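Local coordinates for protein aspartate carbamoyltransferase (PDB 7K46) that probably catalyses the transfer of a carbamoyl group from carbamoyl phosphate to L-aspartate, an early step of pyrimidine biosynthesis, at residues A16-F21 and L180-H185; S62-S67 and P288-D293; E118-A123 and I131-N136; H153-A158 and Y307-R312. All blocks are in the same frame, centred on the assembly; numbering follows the deposited sequence.

Interaction 1: residues A16-F21 and L180-H185; sequences ASAAQF and LKLLAH
Leu182 reaches Ala18 because its first torsion (chi1 -171°) sets CG opposite its own backbone N, and the second (chi2 69°) spreads the two methyl groups over that alanine. CD2 rests on Ala18 CB at 3.6 Å, while CD1 lies against the Ala18 carbonyl, 3.5 Å from Ala18 O. One methyl of the leucine thus meets the CB, the other mainly the carbonyl. Ala19 contributes a little more at the margin, its N lying 4.3 Å from Leu182 CD1.

The backbone of 16-21 is held in shape from within. It makes a short 3-10 turn over residues 18-20, in which Ala18 O, the atom touched by the leucine, accepts Phe21 N at 3.2 Å. In the conformer described, Ser17 OG accepts Ala19 N at 3.0 Å, an ST turn leading into the 3-10 turn, and also bonds Glu140. Gln20 folds back (chi1 73°) and presents OE1 to Ala16 N at 3.0 Å, with a weaker bond from Ser17 N; Ala16 N approaches from above the carbonyl plane. CG of the same glutamine covers one face of the Phe21 ring.

Around the pair, helix 142-156 also packs on the leucine, through Ala145 and Ile149, between the N-terminal loop and helix 174-186. Since the groups that meet across the two segments are apolar apart from the Ala18 carbonyl, cohesion between the loop and helix 174-186 probably rests here on van der Waals contact and burial of nonpolar surface.

Interaction 2: residues S62-S67 and P288-D293; sequences SSRTLS and PLPRVD
Arg64, in the first turn of helix 63-74, faces an irregular loop whose Leu289 has positive phi and is followed by a cis peptide bond to Pro290; the CA atoms of Arg64 and Leu289 are 8.6 Å apart. The first segment carries the Ser-x-Arg-Thr signature of carbamoyltransferases, and the second, directly after His287, the Pro-Leu-Pro-Arg of the family's His-Pro-Leu-Pro-Arg motif, which in relatives helps bind carbamoyl phosphate, so the contact probably borders the active site.

The arginine extends from its helix with CG anti to the backbone N (chi1 169°) and then bends at chi3 (-68°), which lays the guanidinium against Leu289 and Pro290. Leu289 CB sits over the centre of one guanidinium face, 3.6 Å from Arg64 CZ, the two side chains crossing at about a right angle. The Pro290 ring adds its CD at 3.6 Å from Arg64 NH1. The polar end is gripped from the second subunit: NH2 forms a salt bridge with Glu94 and a hydrogen bond with Thr102, both of that neighbouring chain, consistent with an active site shared between subunits. At its edge, a water in the guanidinium plane accepts from Arg64 NH1 at 2.9 Å and donates to Leu289 O, also at 2.9 Å.

Interaction 3: residues E118-A123 and I131-N136; sequences EALEQA and IMNAGN. With EDO (1,2-ethanediol), chain B.
Leu120 and Ala123 lie on the face of helix 117-126 that packs on strand 131-133. The helix segment and the strand run nearly antiparallel, with 171° between their directions and 10.4 Å between their axes at closest approach. Leu120 is level with Asn133, and Ala123 with Ile131.

Ile131 and Leu120 run alongside each other in opposing directions, Ile131 CG2 touching Leu120 CD1 at 3.9 Å. The other branch of the isoleucine ends in CD1, which rests on Ala123 CB at 3.6 Å, so its two arms serve two residues about one helical turn apart. Leu120, its CG anti to the backbone N (chi1 -176°), divides its methyls in a similar way: CD1 goes to the isoleucine, and CD2 lies 3.7 Å from Asn133 ND2, roughly at right angles to that side chain.

The Asn133 amide packs on the leucine but spends its polar atoms on other parts of the chain. Its OD1 accepts Gly135 N at 2.9 Å, an Asx turn spanning 133-135, while ND2 donates to Ala16 O of the N-terminal loop. Gly135 adopts backbone angles that suit a residue lacking CB. Beside Ala119 and Gln122, a molecule of 1,2-ethanediol, probably picked up from the crystallisation medium, donates O2 to Gln122 OE1 at 3.0 Å.

Leu112 of strand 109-113 also meets both Leu120 and Ile131, and the whole is the helix-on-sheet packing of a beta-alpha-beta unit, strand 109-113, helix 117-126, strand 131-133, within the carbamoyl phosphate domain's parallel sheet.

Interaction 4: residues H153-A158 and Y307-R312; sequences HAELGA and YFRQMR
Glu155 and Arg309 form a two-bonded salt bridge. The arginine presents its side, with NE and NH2 each meeting a different carboxylate oxygen: NE donates to Glu155 OE2 at 2.8 Å, close to straight (163°), and NH2 donates to Glu155 OE1, also at 2.8 Å. Both oxygens lie near the guanidinium plane. The carboxylate is not quite coplanar with it, the two planes being 28° apart; NH2 meets OE1 from above the carboxylate plane, and NE meets OE2 on the syn side, somewhat out of that plane. A bend at chi3 (-64°) turns the arginine's NE edge toward the acid, whose own chain is bent at chi2.

A second shell holds each partner in place. Arg309 NH2 also donates to Pro303 O, and Tyr313 OH is hydrogen-bonded to Glu155 OE2, so both ends of the ion pair have further polar partners. Next to the bridge, Gln310 ties the same two helices again, through NE2 to Asp148, and reaches the backbone N of His287 through OE1.

The acid comes from the last turn of helix 142-156, just before Gly157 leaves the helix with positive phi, and the base from the N-terminal part of helix 309-326. In this family these are the two helices that connect the domains, and the bridge joins them beside Val284 of strand 284-286, with helix 23-41 packing on His153 and Ala154.

From the N terminus, the chain first passes 16-21, which opens the loop that interaction 1 closes at 180-185. Residues 62-67 open a second, which interaction 2 closes at 288-293. Interaction 3 is short-range and lies within both of these loops, completing a beta-alpha-beta unit of the first domain before interaction 4 opens at 153-158 and ends at 307-312. Interactions 1, 2 and 4 all cross one another along the chain, so the N-terminal loop and helix 174-186, helix 63-74 and the 288-293 loop, and helices 142-156 and 309-326 are joined in alternation. Interaction 3 touches interaction 1 through Ala16 and interaction 2 through Thr65, while Met311 joins interactions 2 and 4 beside the second subunit.

Interaction 1: residues A16-F21 and L180-H185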
loop_
_atom_site.group_PDB
_atom_site.type_symbol
_atom_site.label_atom_id
_atom_site.label_comp_id
_atom_site.label_asym_id
_atom_site.label_seq_id
_atom_site.Cartn_x
_atom_site.Cartn_y
_atom_site.Cartn_z
ATOM N N ALA A 16 17.414 -16.040 -7.470
ATOM C CA ALA A 16 16.493 -16.753 -8.344
ATOM C C ALA A 16 16.187 -18.162 -7.871
ATOM O O ALA A 16 15.062 -18.640 -8.070
ATOM C CB ALA A 16 17.054 -16.828 -9.767
ATOM N N SER A 17 17.163 -18.835 -7.263
ATOM C CA SER A 17 17.016 -20.223 -6.854
ATOM C C SER A 17 17.883 -20.466 -5.627
ATOM O O SER A 17 18.988 -19.929 -5.528
ATOM C CB SER A 17 17.424 -21.186 -7.977
ATOM O OG SER A 17 17.569 -22.514 -7.492
ATOM N N ALA A 18 17.387 -21.289 -4.707
ATOM C CA ALA A 18 18.201 -21.643 -3.551
ATOM C C ALA A 18 19.424 -22.458 -3.960
ATOM O O ALA A 18 20.411 -22.503 -3.215
ATOM C CB ALA A 18 17.356 -22.411 -2.534
ATOM N N ALA A 19 19.392 -23.081 -5.137
ATOM C CA ALA A 19 20.567 -23.807 -5.611
ATOM C C ALA A 19 21.753 -22.885 -5.896
ATOM O O ALA A 19 22.871 -23.374 -6.078
ATOM C CB ALA A 19 20.209 -24.620 -6.862
ATOM N N GLN A 20 21.558 -21.569 -5.938
ATOM C CA GLN A 20 22.705 -20.711 -6.203
ATOM C C GLN A 20 23.584 -20.500 -4.970
ATOM O O GLN A 20 24.663 -19.910 -5.095
ATOM C CB GLN A 20 22.243 -19.369 -6.811
ATOM C CG GLN A 20 21.572 -18.404 -5.887
ATOM C CD GLN A 20 21.021 -17.191 -6.633
ATOM O OE1 GLN A 20 20.087 -17.296 -7.443
ATOM N NE2 GLN A 20 21.611 -16.037 -6.374
ATOM N N PHE A 21 23.197 -21.019 -3.807
ATOM C CA PHE A 21 23.957 -20.835 -2.575
ATOM C C PHE A 21 24.778 -22.070 -2.214
ATOM O O PHE A 21 24.333 -23.203 -2.414
ATOM C CB PHE A 21 23.011 -20.502 -1.428
ATOM C CG PHE A 21 22.236 -19.234 -1.655
ATOM C CD1 PHE A 21 22.901 -18.021 -1.799
ATOM C CD2 PHE A 21 20.857 -19.257 -1.750
ATOM C CE1 PHE A 21 22.191 -16.832 -2.016
ATOM C CE2 PHE A 21 20.136 -18.073 -1.962
ATOM C CZ PHE A 21 20.806 -16.868 -2.095
ATOM N N LEU A 180 13.779 -30.850 -1.416
ATOM C CA LEU A 180 14.522 -32.103 -1.309
ATOM C C LEU A 180 15.900 -31.984 -1.959
ATOM O O LEU A 180 16.912 -32.401 -1.380
ATOM C CB LEU A 180 13.720 -33.239 -1.939
ATOM C CG LEU A 180 14.461 -34.571 -2.029
ATOM C CD1 LEU A 180 14.859 -35.037 -0.633
ATOM C CD2 LEU A 180 13.608 -35.626 -2.742
ATOM N N LYS A 181 15.959 -31.421 -3.170
ATOM C CA LYS A 181 17.252 -31.267 -3.840
ATOM C C LYS A 181 18.208 -30.443 -2.989
ATOM O O LYS A 181 19.382 -30.797 -2.833
ATOM C CB LYS A 181 17.077 -30.607 -5.205
ATOM C CG LYS A 181 16.341 -31.430 -6.247
ATOM C CD LYS A 181 16.158 -30.568 -7.487
ATOM C CE LYS A 181 15.289 -31.230 -8.519
ATOM N NZ LYS A 181 15.189 -30.361 -9.724
ATOM N N LEU A 182 17.712 -29.343 -2.416
ATOM C CA LEU A 182 18.560 -28.469 -1.614
ATOM C C LEU A 182 19.058 -29.179 -0.361
ATOM O O LEU A 182 20.238 -29.067 -0.001
ATOM C CB LEU A 182 17.785 -27.205 -1.246
ATOM C CG LEU A 182 18.606 -26.099 -0.595
ATOM C CD1 LEU A 182 19.557 -25.528 -1.626
ATOM C CD2 LEU A 182 17.696 -25.020 -0.041
ATOM N N LEU A 183 18.170 -29.907 0.321
ATOM C CA LEU A 183 18.559 -30.588 1.554
ATOM C C LEU A 183 19.597 -31.672 1.271
ATOM O O LEU A 183 20.614 -31.772 1.968
ATOM C CB LEU A 183 17.323 -31.186 2.236
ATOM C CG LEU A 183 16.323 -30.219 2.886
ATOM C CD1 LEU A 183 15.077 -30.932 3.417
ATOM C CD2 LEU A 183 17.004 -29.453 4.009
ATOM N N ALA A 184 19.353 -32.495 0.243
ATOM C CA ALA A 184 20.261 -33.597 -0.067
ATOM C C ALA A 184 21.612 -33.096 -0.558
ATOM O O ALA A 184 22.629 -33.762 -0.353
ATOM C CB ALA A 184 19.637 -34.519 -1.116
ATOM N N HIS A 185 21.640 -31.941 -1.221
ATOM C CA HIS A 185 22.901 -31.425 -1.731
ATOM C C HIS A 185 23.768 -30.837 -0.631
ATOM O O HIS A 185 25.000 -30.895 -0.727
ATOM C CB HIS A 185 22.656 -30.351 -2.797
ATOM C CG HIS A 185 23.897 -29.949 -3.530
ATOM N ND1 HIS A 185 24.620 -30.831 -4.306
ATOM C CD2 HIS A 185 24.554 -28.766 -3.594
ATOM C CE1 HIS A 185 25.663 -30.205 -4.825
ATOM N NE2 HIS A 185 25.644 -28.950 -4.409
#

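Interaction 2: residues S62-S67 and P288-D293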
loop_
_atom_site.group_PDB
_atom_site.type_symbol
_atom_site.label_atom_id
_atom_site.label_comp_id
_atom_site.label_asym_id
_atom_site.label_seq_id
_atom_site.Cartn_x
_atom_site.Cartn_y
_atom_site.Cartn_z
ATOM N N SER A 62 -0.254 -13.847 -3.109
ATOM C CA SER A 62 0.338 -14.633 -2.025
ATOM C C SER A 62 0.621 -13.634 -0.904
ATOM O O SER A 62 1.753 -13.181 -0.722
ATOM C CB SER A 62 1.603 -15.389 -2.435
ATOM O OG SER A 62 2.134 -16.115 -1.327
ATOM N N SER A 63 -0.443 -13.282 -0.166
ATOM C CA SER A 63 -0.320 -12.256 0.861
ATOM C C SER A 63 0.682 -12.659 1.929
ATOM O O SER A 63 1.386 -11.796 2.463
ATOM C CB SER A 63 -1.681 -11.967 1.488
ATOM O OG SER A 63 -2.548 -11.353 0.545
ATOM N N ARG A 64 0.763 -13.959 2.244
ATOM C CA ARG A 64 1.744 -14.438 3.222
ATOM C C ARG A 64 3.176 -14.112 2.789
ATOM O O ARG A 64 3.967 -13.564 3.566
ATOM C CB ARG A 64 1.567 -15.945 3.439
ATOM C CG ARG A 64 2.692 -16.630 4.240
ATOM C CD ARG A 64 2.339 -18.108 4.546
ATOM N NE ARG A 64 1.229 -18.201 5.491
ATOM C CZ ARG A 64 -0.026 -18.467 5.158
ATOM N NH1 ARG A 64 -0.371 -18.753 3.905
ATOM N NH2 ARG A 64 -0.960 -18.449 6.100
ATOM N N THR A 65 3.539 -14.442 1.546
ATOM C CA THR A 65 4.908 -14.180 1.101
ATOM C C THR A 65 5.138 -12.684 0.857
ATOM O O THR A 65 6.190 -12.139 1.226
ATOM C CB THR A 65 5.213 -15.006 -0.151
ATOM O OG1 THR A 65 5.173 -16.406 0.189
ATOM C CG2 THR A 65 6.590 -14.679 -0.692
ATOM N N LEU A 66 4.164 -12.006 0.252
ATOM C CA LEU A 66 4.305 -10.577 -0.019
ATOM C C LEU A 66 4.515 -9.786 1.271
ATOM O O LEU A 66 5.451 -8.984 1.377
ATOM C CB LEU A 66 3.066 -10.072 -0.765
ATOM C CG LEU A 66 2.962 -8.563 -1.018
ATOM C CD1 LEU A 66 4.151 -8.092 -1.831
ATOM C CD2 LEU A 66 1.650 -8.236 -1.729
ATOM N N SER A 67 3.649 -9.993 2.269
ATOM C CA SER A 67 3.750 -9.171 3.476
ATOM C C SER A 67 5.066 -9.422 4.204
ATOM O O SER A 67 5.638 -8.500 4.792
ATOM C CB SER A 67 2.553 -9.430 4.393
ATOM O OG SER A 67 2.493 -10.792 4.792
ATOM N N PRO A 288 4.403 -25.235 4.960
ATOM C CA PRO A 288 4.655 -23.904 4.379
ATOM C C PRO A 288 3.450 -22.978 4.435
ATOM O O PRO A 288 3.638 -21.750 4.393
ATOM C CB PRO A 288 5.058 -24.223 2.928
ATOM C CG PRO A 288 4.391 -25.565 2.639
ATOM C CD PRO A 288 4.466 -26.313 3.954
ATOM N N LEU A 289 2.228 -23.535 4.525
ATOM C CA LEU A 289 0.929 -22.872 4.642
ATOM C C LEU A 289 0.532 -22.237 3.307
ATOM O O LEU A 289 1.403 -21.896 2.502
ATOM C CB LEU A 289 0.944 -21.833 5.775
ATOM C CG LEU A 289 1.131 -22.437 7.172
ATOM C CD1 LEU A 289 1.142 -21.364 8.255
ATOM C CD2 LEU A 289 0.039 -23.475 7.473
ATOM N N PRO A 290 -0.774 -22.080 3.016
ATOM C CA PRO A 290 -1.926 -22.407 3.865
ATOM C C PRO A 290 -2.198 -23.899 3.990
ATOM O O PRO A 290 -1.802 -24.683 3.128
ATOM C CB PRO A 290 -3.093 -21.715 3.144
ATOM C CG PRO A 290 -2.679 -21.723 1.715
ATOM C CD PRO A 290 -1.198 -21.509 1.723
ATOM N N ARG A 291 -2.875 -24.274 5.069
ATOM C CA ARG A 291 -3.344 -25.632 5.298
ATOM C C ARG A 291 -4.858 -25.688 5.158
ATOM O O ARG A 291 -5.557 -24.682 5.319
ATOM C CB ARG A 291 -2.958 -26.110 6.703
ATOM C CG ARG A 291 -3.586 -25.242 7.798
ATOM C CD ARG A 291 -3.543 -25.892 9.173
ATOM N NE ARG A 291 -3.910 -24.924 10.203
ATOM C CZ ARG A 291 -3.874 -25.166 11.508
ATOM N NH1 ARG A 291 -3.568 -26.364 11.983
ATOM N NH2 ARG A 291 -4.131 -24.174 12.356
ATOM N N VAL A 292 -5.369 -26.883 4.868
ATOM C CA VAL A 292 -6.801 -27.112 4.985
ATOM C C VAL A 292 -6.999 -27.973 6.225
ATOM O O VAL A 292 -6.853 -27.490 7.354
ATOM C CB VAL A 292 -7.400 -27.761 3.720
ATOM C CG1 VAL A 292 -8.924 -27.754 3.782
ATOM C CG2 VAL A 292 -6.932 -27.026 2.478
ATOM N N ASP A 293 -7.284 -29.258 6.034
ATOM C CA ASP A 293 -7.564 -30.179 7.126
ATOM C C ASP A 293 -6.439 -31.171 7.382
ATOM O O ASP A 293 -6.559 -31.994 8.296
ATOM C CB ASP A 293 -8.867 -30.942 6.840
ATOM C CG ASP A 293 -8.987 -31.392 5.380
ATOM O OD1 ASP A 293 -7.985 -31.345 4.625
ATOM O OD2 ASP A 293 -10.108 -31.792 4.984
HETATM O O HOH W 1 1.246 -19.193 1.496
#

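Interaction 3: residues E118-A123 and I131-N136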
loop_
_atom_site.group_PDB
_atom_site.type_symbol
_atom_site.label_atom_id
_atom_site.label_comp_id
_atom_site.label_asym_id
_atom_site.label_seq_id
_atom_site.Cartn_x
_atom_site.Cartn_y
_atom_site.Cartn_z
ATOM N N GLU A 118 9.363 -18.576 -17.223
ATOM C CA GLU A 118 9.731 -17.657 -18.301
ATOM C C GLU A 118 9.704 -16.204 -17.843
ATOM O O GLU A 118 10.507 -15.383 -18.307
ATOM C CB GLU A 118 8.782 -17.831 -19.488
ATOM C CG GLU A 118 8.889 -19.165 -20.203
ATOM C CD GLU A 118 8.108 -20.283 -19.531
ATOM O OE1 GLU A 118 7.612 -20.094 -18.399
ATOM O OE2 GLU A 118 7.991 -21.363 -20.150
ATOM N N ALA A 119 8.771 -15.857 -16.955
ATOM C CA ALA A 119 8.666 -14.469 -16.510
ATOM C C ALA A 119 9.925 -14.023 -15.776
ATOM O O ALA A 119 10.406 -12.898 -15.975
ATOM C CB ALA A 119 7.443 -14.296 -15.616
ATOM N N LEU A 120 10.473 -14.884 -14.913
ATOM C CA LEU A 120 11.696 -14.518 -14.208
ATOM C C LEU A 120 12.851 -14.342 -15.189
ATOM O O LEU A 120 13.672 -13.427 -15.024
ATOM C CB LEU A 120 12.031 -15.567 -13.147
ATOM C CG LEU A 120 13.235 -15.299 -12.246
ATOM C CD1 LEU A 120 13.081 -13.985 -11.466
ATOM C CD2 LEU A 120 13.433 -16.470 -11.282
ATOM N N GLU A 121 12.936 -15.224 -16.197
ATOM C CA GLU A 121 13.937 -15.093 -17.259
ATOM C C GLU A 121 13.834 -13.730 -17.927
ATOM O O GLU A 121 14.817 -12.983 -18.037
ATOM C CB GLU A 121 13.747 -16.180 -18.328
ATOM C CG GLU A 121 13.716 -17.633 -17.884
ATOM C CD GLU A 121 13.233 -18.565 -19.003
ATOM O OE1 GLU A 121 13.139 -18.109 -20.166
ATOM O OE2 GLU A 121 12.935 -19.744 -18.722
ATOM N N GLN A 122 12.629 -13.404 -18.398
ATOM C CA GLN A 122 12.400 -12.147 -19.098
ATOM C C GLN A 122 12.737 -10.954 -18.220
ATOM O O GLN A 122 13.321 -9.970 -18.694
ATOM C CB GLN A 122 10.947 -12.081 -19.552
ATOM C CG GLN A 122 10.588 -13.123 -20.590
ATOM C CD GLN A 122 9.094 -13.245 -20.772
ATOM O OE1 GLN A 122 8.320 -12.577 -20.084
ATOM N NE2 GLN A 122 8.676 -14.104 -21.692
ATOM N N ALA A 123 12.361 -11.016 -16.940
ATOM C CA ALA A 123 12.638 -9.910 -16.031
ATOM C C ALA A 123 14.137 -9.723 -15.844
ATOM O O ALA A 123 14.658 -8.604 -15.947
ATOM C CB ALA A 123 11.944 -10.148 -14.687
ATOM N N ILE A 131 16.601 -8.855 -8.457
ATOM C CA ILE A 131 15.247 -9.397 -8.370
ATOM C C ILE A 131 15.259 -10.543 -7.370
ATOM O O ILE A 131 16.083 -11.459 -7.478
ATOM C CB ILE A 131 14.741 -9.894 -9.734
ATOM C CG1 ILE A 131 14.661 -8.749 -10.744
ATOM C CG2 ILE A 131 13.364 -10.580 -9.587
ATOM C CD1 ILE A 131 14.367 -9.240 -12.150
ATOM N N MET A 132 14.339 -10.497 -6.411
ATOM C CA MET A 132 14.094 -11.607 -5.498
ATOM C C MET A 132 12.943 -12.436 -6.061
ATOM O O MET A 132 11.820 -11.935 -6.211
ATOM C CB MET A 132 13.735 -11.103 -4.096
ATOM C CG MET A 132 14.690 -10.092 -3.470
ATOM S SD MET A 132 16.326 -10.746 -3.087
ATOM C CE MET A 132 17.254 -10.139 -4.493
ATOM N N ASN A 133 13.210 -13.693 -6.380
ATOM C CA ASN A 133 12.150 -14.571 -6.863
ATOM C C ASN A 133 11.286 -15.006 -5.674
ATOM O O ASN A 133 11.754 -15.706 -4.774
ATOM C CB ASN A 133 12.761 -15.763 -7.598
ATOM C CG ASN A 133 11.736 -16.829 -7.921
ATOM O OD1 ASN A 133 10.531 -16.561 -7.953
ATOM N ND2 ASN A 133 12.211 -18.048 -8.175
ATOM N N ALA A 134 10.020 -14.593 -5.670
ATOM C CA ALA A 134 9.099 -14.894 -4.580
ATOM C C ALA A 134 8.302 -16.182 -4.801
ATOM O O ALA A 134 7.358 -16.452 -4.047
ATOM C CB ALA A 134 8.142 -13.715 -4.372
ATOM N N GLY A 135 8.658 -16.984 -5.804
ATOM C CA GLY A 135 8.001 -18.263 -6.021
ATOM C C GLY A 135 7.437 -18.382 -7.423
ATOM O O GLY A 135 6.872 -17.412 -7.936
ATOM N N ASN A 136 7.582 -19.542 -8.071
ATOM C CA ASN A 136 6.943 -19.744 -9.368
ATOM C C ASN A 136 6.490 -21.198 -9.491
ATOM O O ASN A 136 6.707 -22.022 -8.590
ATOM C CB ASN A 136 7.860 -19.304 -10.524
ATOM C CG ASN A 136 9.170 -20.091 -10.607
ATOM O OD1 ASN A 136 9.243 -21.272 -10.255
ATOM N ND2 ASN A 136 10.211 -19.430 -11.117
HETATM C C1 EDO B . 5.033 -15.445 -19.700
HETATM O O1 EDO B . 3.671 -15.253 -19.291
HETATM C C2 EDO B . 5.916 -14.385 -19.053
HETATM O O2 EDO B . 5.443 -13.065 -19.372
#

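Interaction 4: residues H153-A158 and Y307-R312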
loop_
_atom_site.group_PDB
_atom_site.type_symbol
_atom_site.label_atom_id
_atom_site.label_comp_id
_atom_site.label_asym_id
_atom_site.label_seq_id
_atom_site.Cartn_x
_atom_site.Cartn_y
_atom_site.Cartn_z
ATOM N N HIS A 153 16.865 -25.673 11.683
ATOM C CA HIS A 153 18.092 -25.415 12.438
ATOM C C HIS A 153 17.799 -24.726 13.766
ATOM O O HIS A 153 18.377 -25.077 14.805
ATOM C CB HIS A 153 19.049 -24.559 11.616
ATOM C CG HIS A 153 20.325 -24.246 12.334
ATOM N ND1 HIS A 153 21.456 -25.024 12.211
ATOM C CD2 HIS A 153 20.634 -23.267 13.216
ATOM C CE1 HIS A 153 22.413 -24.526 12.973
ATOM N NE2 HIS A 153 21.940 -23.461 13.596
ATOM N N ALA A 154 16.920 -23.728 13.748
ATOM C CA ALA A 154 16.626 -22.978 14.964
ATOM C C ALA A 154 15.839 -23.818 15.965
ATOM O O ALA A 154 16.056 -23.712 17.180
ATOM C CB ALA A 154 15.852 -21.710 14.612
ATOM N N GLU A 155 14.922 -24.658 15.475
ATOM C CA GLU A 155 14.071 -25.447 16.360
ATOM C C GLU A 155 14.813 -26.645 16.948
ATOM O O GLU A 155 14.648 -26.956 18.134
ATOM C CB GLU A 155 12.821 -25.916 15.609
ATOM C CG GLU A 155 11.836 -24.797 15.228
ATOM C CD GLU A 155 11.033 -24.284 16.418
ATOM O OE1 GLU A 155 10.510 -25.107 17.205
ATOM O OE2 GLU A 155 10.924 -23.052 16.575
ATOM N N LEU A 156 15.623 -27.337 16.141
ATOM C CA LEU A 156 16.273 -28.562 16.600
ATOM C C LEU A 156 17.752 -28.398 16.930
ATOM O O LEU A 156 18.316 -29.267 17.605
ATOM C CB LEU A 156 16.132 -29.661 15.543
ATOM C CG LEU A 156 14.704 -30.030 15.148
ATOM C CD1 LEU A 156 14.704 -31.087 14.043
ATOM C CD2 LEU A 156 13.889 -30.493 16.373
ATOM N N GLY A 157 18.398 -27.329 16.466
ATOM C CA GLY A 157 19.804 -27.098 16.704
ATOM C C GLY A 157 20.710 -27.492 15.555
ATOM O O GLY A 157 21.877 -27.088 15.543
ATOM N N ALA A 158 20.209 -28.270 14.594
ATOM C CA ALA A 158 21.002 -28.705 13.449
ATOM C C ALA A 158 20.077 -29.275 12.384
ATOM O O ALA A 158 18.980 -29.756 12.692
ATOM C CB ALA A 158 22.044 -29.762 13.848
ATOM N N TYR A 307 4.838 -24.640 12.711
ATOM C CA TYR A 307 4.461 -24.008 11.449
ATOM C C TYR A 307 4.031 -22.552 11.596
ATOM O O TYR A 307 3.963 -21.847 10.580
ATOM C CB TYR A 307 3.349 -24.809 10.748
ATOM C CG TYR A 307 2.342 -25.458 11.684
ATOM C CD1 TYR A 307 2.591 -26.718 12.237
ATOM C CD2 TYR A 307 1.139 -24.823 12.001
ATOM C CE1 TYR A 307 1.682 -27.324 13.099
ATOM C CE2 TYR A 307 0.213 -25.425 12.865
ATOM C CZ TYR A 307 0.498 -26.678 13.406
ATOM O OH TYR A 307 -0.397 -27.288 14.256
ATOM N N PHE A 308 3.746 -22.077 12.810
ATOM C CA PHE A 308 3.525 -20.640 12.952
ATOM C C PHE A 308 4.844 -19.899 13.169
ATOM O O PHE A 308 5.084 -18.858 12.551
ATOM C CB PHE A 308 2.549 -20.362 14.107
ATOM C CG PHE A 308 1.229 -21.066 13.964
ATOM C CD1 PHE A 308 0.486 -20.949 12.793
ATOM C CD2 PHE A 308 0.729 -21.851 14.999
ATOM C CE1 PHE A 308 -0.739 -21.603 12.647
ATOM C CE2 PHE A 308 -0.494 -22.499 14.864
ATOM C CZ PHE A 308 -1.223 -22.381 13.687
ATOM N N ARG A 309 5.710 -20.423 14.041
ATOM C CA ARG A 309 7.046 -19.846 14.196
ATOM C C ARG A 309 7.817 -19.854 12.879
ATOM O O ARG A 309 8.626 -18.950 12.620
ATOM C CB ARG A 309 7.822 -20.614 15.267
ATOM C CG ARG A 309 7.232 -20.480 16.684
ATOM C CD ARG A 309 8.160 -21.083 17.759
ATOM N NE ARG A 309 8.353 -22.525 17.624
ATOM C CZ ARG A 309 7.507 -23.436 18.092
ATOM N NH1 ARG A 309 6.374 -23.089 18.684
ATOM N NH2 ARG A 309 7.806 -24.728 17.962
ATOM N N GLN A 310 7.576 -20.869 12.044
ATOM C CA GLN A 310 8.187 -20.964 10.720
ATOM C C GLN A 310 8.022 -19.663 9.927
ATOM O O GLN A 310 8.952 -19.218 9.237
ATOM C CB GLN A 310 7.542 -22.158 9.997
ATOM C CG GLN A 310 8.081 -22.549 8.630
ATOM C CD GLN A 310 7.431 -23.840 8.124
ATOM O OE1 GLN A 310 6.734 -24.532 8.878
ATOM N NE2 GLN A 310 7.680 -24.184 6.860
ATOM N N MET A 311 6.847 -19.034 10.019
ATOM C CA MET A 311 6.626 -17.772 9.309
ATOM C C MET A 311 7.487 -16.651 9.862
ATOM O O MET A 311 7.914 -15.770 9.104
ATOM C CB MET A 311 5.150 -17.370 9.374
ATOM C CG MET A 311 4.263 -18.226 8.483
ATOM S SD MET A 311 2.553 -17.674 8.500
ATOM C CE MET A 311 1.973 -18.356 10.057
ATOM N N ARG A 312 7.739 -16.651 11.175
ATOM C CA ARG A 312 8.594 -15.622 11.752
ATOM C C ARG A 312 10.055 -15.855 11.375
ATOM O O ARG A 312 10.798 -14.900 11.108
ATOM C CB ARG A 312 8.403 -15.576 13.268
ATOM C CG ARG A 312 9.181 -14.453 13.960
ATOM C CD ARG A 312 8.466 -13.989 15.224
ATOM N NE ARG A 312 9.159 -12.915 15.925
ATOM C CZ ARG A 312 8.900 -11.626 15.751
ATOM N NH1 ARG A 312 8.061 -11.212 14.811
ATOM N NH2 ARG A 312 9.492 -10.729 16.543
#